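Local coordinates for putative flavoprotein (Bacteroides eggerthii, PDB 4ICI), which binds flavin mononucleotide and, as a flavodoxin-like protein, probably takes part in electron transfer or other redox chemistry, at residues Val90-Gly94 with Phe109-Leu115. Residues are numbered along the deposited sequence; the frame is centred on the assembly and turned at random.
Sequences VVFIG and FIEGHSL
Val91 opens the contact with its two methyls on different partners. CG2 lies 4.1 Å from CD2 of Leu115, the two side chains meeting at about a right angle, while CG1, anti to the backbone N (chi1 177°), is turned to the Phe109 ring and stands near its plane, 4.3 Å from CZ. Two residues on from Val91, Ile93 again points at the helix. Its extended chain, with CD1 anti to CA (chi2 177°), carries that methyl to where three side chains converge. Ile93 CD1 lies 3.9 Å from CE2 at the edge of the Phe109 ring. It is equally close, 3.9 Å, to CG1 of Ile110, and the Ile93 and Ile110 side chains cross at about a right angle. CD1 of Leu115 is the third neighbour, 4.3 Å from Ile93 CD1. Phe109 therefore offers its rim, not a face, to the strand, and also touches Ala19 and Ile45; one face of the His113 ring lies against its CE1, 3.5 Å from the imidazole plane. His113 ND1 also donates to the carbonyl O of Phe109 at 2.9 Å, an oxygen that accepts Gly112 N as well, and NE2 bonds to the backbone N of Lys82, so both imidazole nitrogens help fix the ring beside the last helical turn. No hydrogen bond joins the two segments; the interface is buried and wholly apolar. It packs the C-terminal end of helix 104-112 and the following loop onto central strand 90-96, within the beta-alpha-beta unit completed by strand 119-125, as expected of the flavodoxin-like fold with its five-stranded parallel sheet in 2-1-3-4-5 order.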
loop_
_atom_site.group_PDB
_atom_site.type_symbol
_atom_site.label_atom_id
_atom_site.label_comp_id
_atom_site.label_asym_id
_atom_site.label_seq_id
_atom_site.Cartn_x
_atom_site.Cartn_y
_atom_site.Cartn_z
ATOM N N VAL A 90 -9.518 -6.718 -8.194
ATOM C CA VAL A 90 -8.582 -5.592 -8.166
ATOM C C VAL A 90 -8.206 -5.379 -6.701
ATOM O O VAL A 90 -9.093 -5.344 -5.819
ATOM C CB VAL A 90 -9.252 -4.327 -8.696
ATOM C CG1 VAL A 90 -8.346 -3.121 -8.586
ATOM C CG2 VAL A 90 -9.770 -4.539 -10.149
ATOM N N VAL A 91 -6.912 -5.229 -6.443
ATOM C CA VAL A 91 -6.418 -4.946 -5.100
ATOM C C VAL A 91 -5.522 -3.710 -5.179
ATOM O O VAL A 91 -4.456 -3.699 -5.838
ATOM C CB VAL A 91 -5.661 -6.140 -4.500
ATOM C CG1 VAL A 91 -5.079 -5.782 -3.105
ATOM C CG2 VAL A 91 -6.551 -7.379 -4.407
ATOM N N PHE A 92 -5.983 -2.601 -4.578
ATOM C CA PHE A 92 -5.146 -1.433 -4.370
ATOM C C PHE A 92 -4.333 -1.696 -3.110
ATOM O O PHE A 92 -4.861 -2.303 -2.165
ATOM C CB PHE A 92 -6.002 -0.170 -4.193
ATOM C CG PHE A 92 -6.735 0.259 -5.427
ATOM C CD1 PHE A 92 -8.013 -0.224 -5.725
ATOM C CD2 PHE A 92 -6.137 1.151 -6.291
ATOM C CE1 PHE A 92 -8.680 0.184 -6.862
ATOM C CE2 PHE A 92 -6.795 1.552 -7.458
ATOM C CZ PHE A 92 -8.075 1.074 -7.719
ATOM N N ILE A 93 -3.065 -1.284 -3.123
ATOM C CA ILE A 93 -2.172 -1.471 -1.992
ATOM C C ILE A 93 -1.560 -0.128 -1.624
ATOM O O ILE A 93 -0.770 0.438 -2.391
ATOM C CB ILE A 93 -1.038 -2.455 -2.292
ATOM C CG1 ILE A 93 -1.592 -3.798 -2.749
ATOM C CG2 ILE A 93 -0.158 -2.617 -1.066
ATOM C CD1 ILE A 93 -0.521 -4.845 -3.152
ATOM N N GLY A 94 -1.965 0.426 -0.472
ATOM C CA GLY A 94 -1.537 1.721 -0.055
ATOM C C GLY A 94 -0.576 1.733 1.111
ATOM O O GLY A 94 -0.593 0.850 1.991
ATOM N N PHE A 109 2.496 -8.399 3.347
ATOM C CA PHE A 109 1.168 -8.516 2.792
ATOM C C PHE A 109 1.154 -9.255 1.446
ATOM O O PHE A 109 0.394 -10.236 1.251
ATOM C CB PHE A 109 0.517 -7.135 2.613
ATOM C CG PHE A 109 -0.766 -7.200 1.840
ATOM C CD1 PHE A 109 -1.905 -7.746 2.405
ATOM C CD2 PHE A 109 -0.834 -6.707 0.521
ATOM C CE1 PHE A 109 -3.082 -7.838 1.677
ATOM C CE2 PHE A 109 -2.010 -6.822 -0.186
ATOM C CZ PHE A 109 -3.113 -7.380 0.390
ATOM N N ILE A 110 1.998 -8.797 0.524
ATOM C CA ILE A 110 2.019 -9.360 -0.834
ATOM C C ILE A 110 2.396 -10.845 -0.778
ATOM O O ILE A 110 1.804 -11.661 -1.479
ATOM C CB ILE A 110 2.963 -8.572 -1.743
ATOM C CG1 ILE A 110 2.379 -7.189 -2.040
ATOM C CG2 ILE A 110 3.259 -9.333 -3.072
ATOM C CD1 ILE A 110 3.388 -6.222 -2.612
ATOM N N GLU A 111 3.380 -11.183 0.056
ATOM C CA GLU A 111 3.868 -12.551 0.104
ATOM C C GLU A 111 2.926 -13.520 0.831
ATOM O O GLU A 111 3.008 -14.759 0.665
ATOM C CB GLU A 111 5.280 -12.574 0.693
ATOM C CG GLU A 111 6.271 -11.915 -0.216
ATOM C CD GLU A 111 7.659 -11.772 0.348
ATOM O OE1 GLU A 111 7.939 -12.345 1.443
ATOM O OE2 GLU A 111 8.470 -11.090 -0.325
ATOM N N GLY A 112 2.005 -12.980 1.606
ATOM C CA GLY A 112 1.081 -13.785 2.377
ATOM C C GLY A 112 -0.312 -13.935 1.788
ATOM O O GLY A 112 -1.147 -14.645 2.352
ATOM N N HIS A 113 -0.590 -13.225 0.690
ATOM C CA HIS A 113 -1.888 -13.266 0.028
ATOM C C HIS A 113 -1.667 -13.625 -1.447
ATOM O O HIS A 113 -0.800 -13.044 -2.074
ATOM C CB HIS A 113 -2.581 -11.909 0.153
ATOM C CG HIS A 113 -2.988 -11.551 1.556
ATOM N ND1 HIS A 113 -2.102 -11.083 2.501
ATOM C CD2 HIS A 113 -4.198 -11.578 2.167
ATOM C CE1 HIS A 113 -2.745 -10.845 3.630
ATOM N NE2 HIS A 113 -4.022 -11.139 3.455
ATOM N N SER A 114 -2.445 -14.544 -2.003
ATOM C CA SER A 114 -2.339 -14.842 -3.423
ATOM C C SER A 114 -2.977 -13.714 -4.225
ATOM O O SER A 114 -4.172 -13.449 -4.086
ATOM C CB SER A 114 -2.996 -16.162 -3.788
ATOM O OG SER A 114 -2.827 -16.377 -5.193
ATOM N N LEU A 115 -2.156 -13.035 -5.008
ATOM C CA LEU A 115 -2.605 -11.938 -5.843
ATOM C C LEU A 115 -2.488 -12.287 -7.331
ATOM O O LEU A 115 -2.752 -11.445 -8.197
ATOM C CB LEU A 115 -1.797 -10.677 -5.516
ATOM C CG LEU A 115 -1.931 -10.199 -4.060
ATOM C CD1 LEU A 115 -1.000 -9.011 -3.850
ATOM C CD2 LEU A 115 -3.376 -9.826 -3.698
#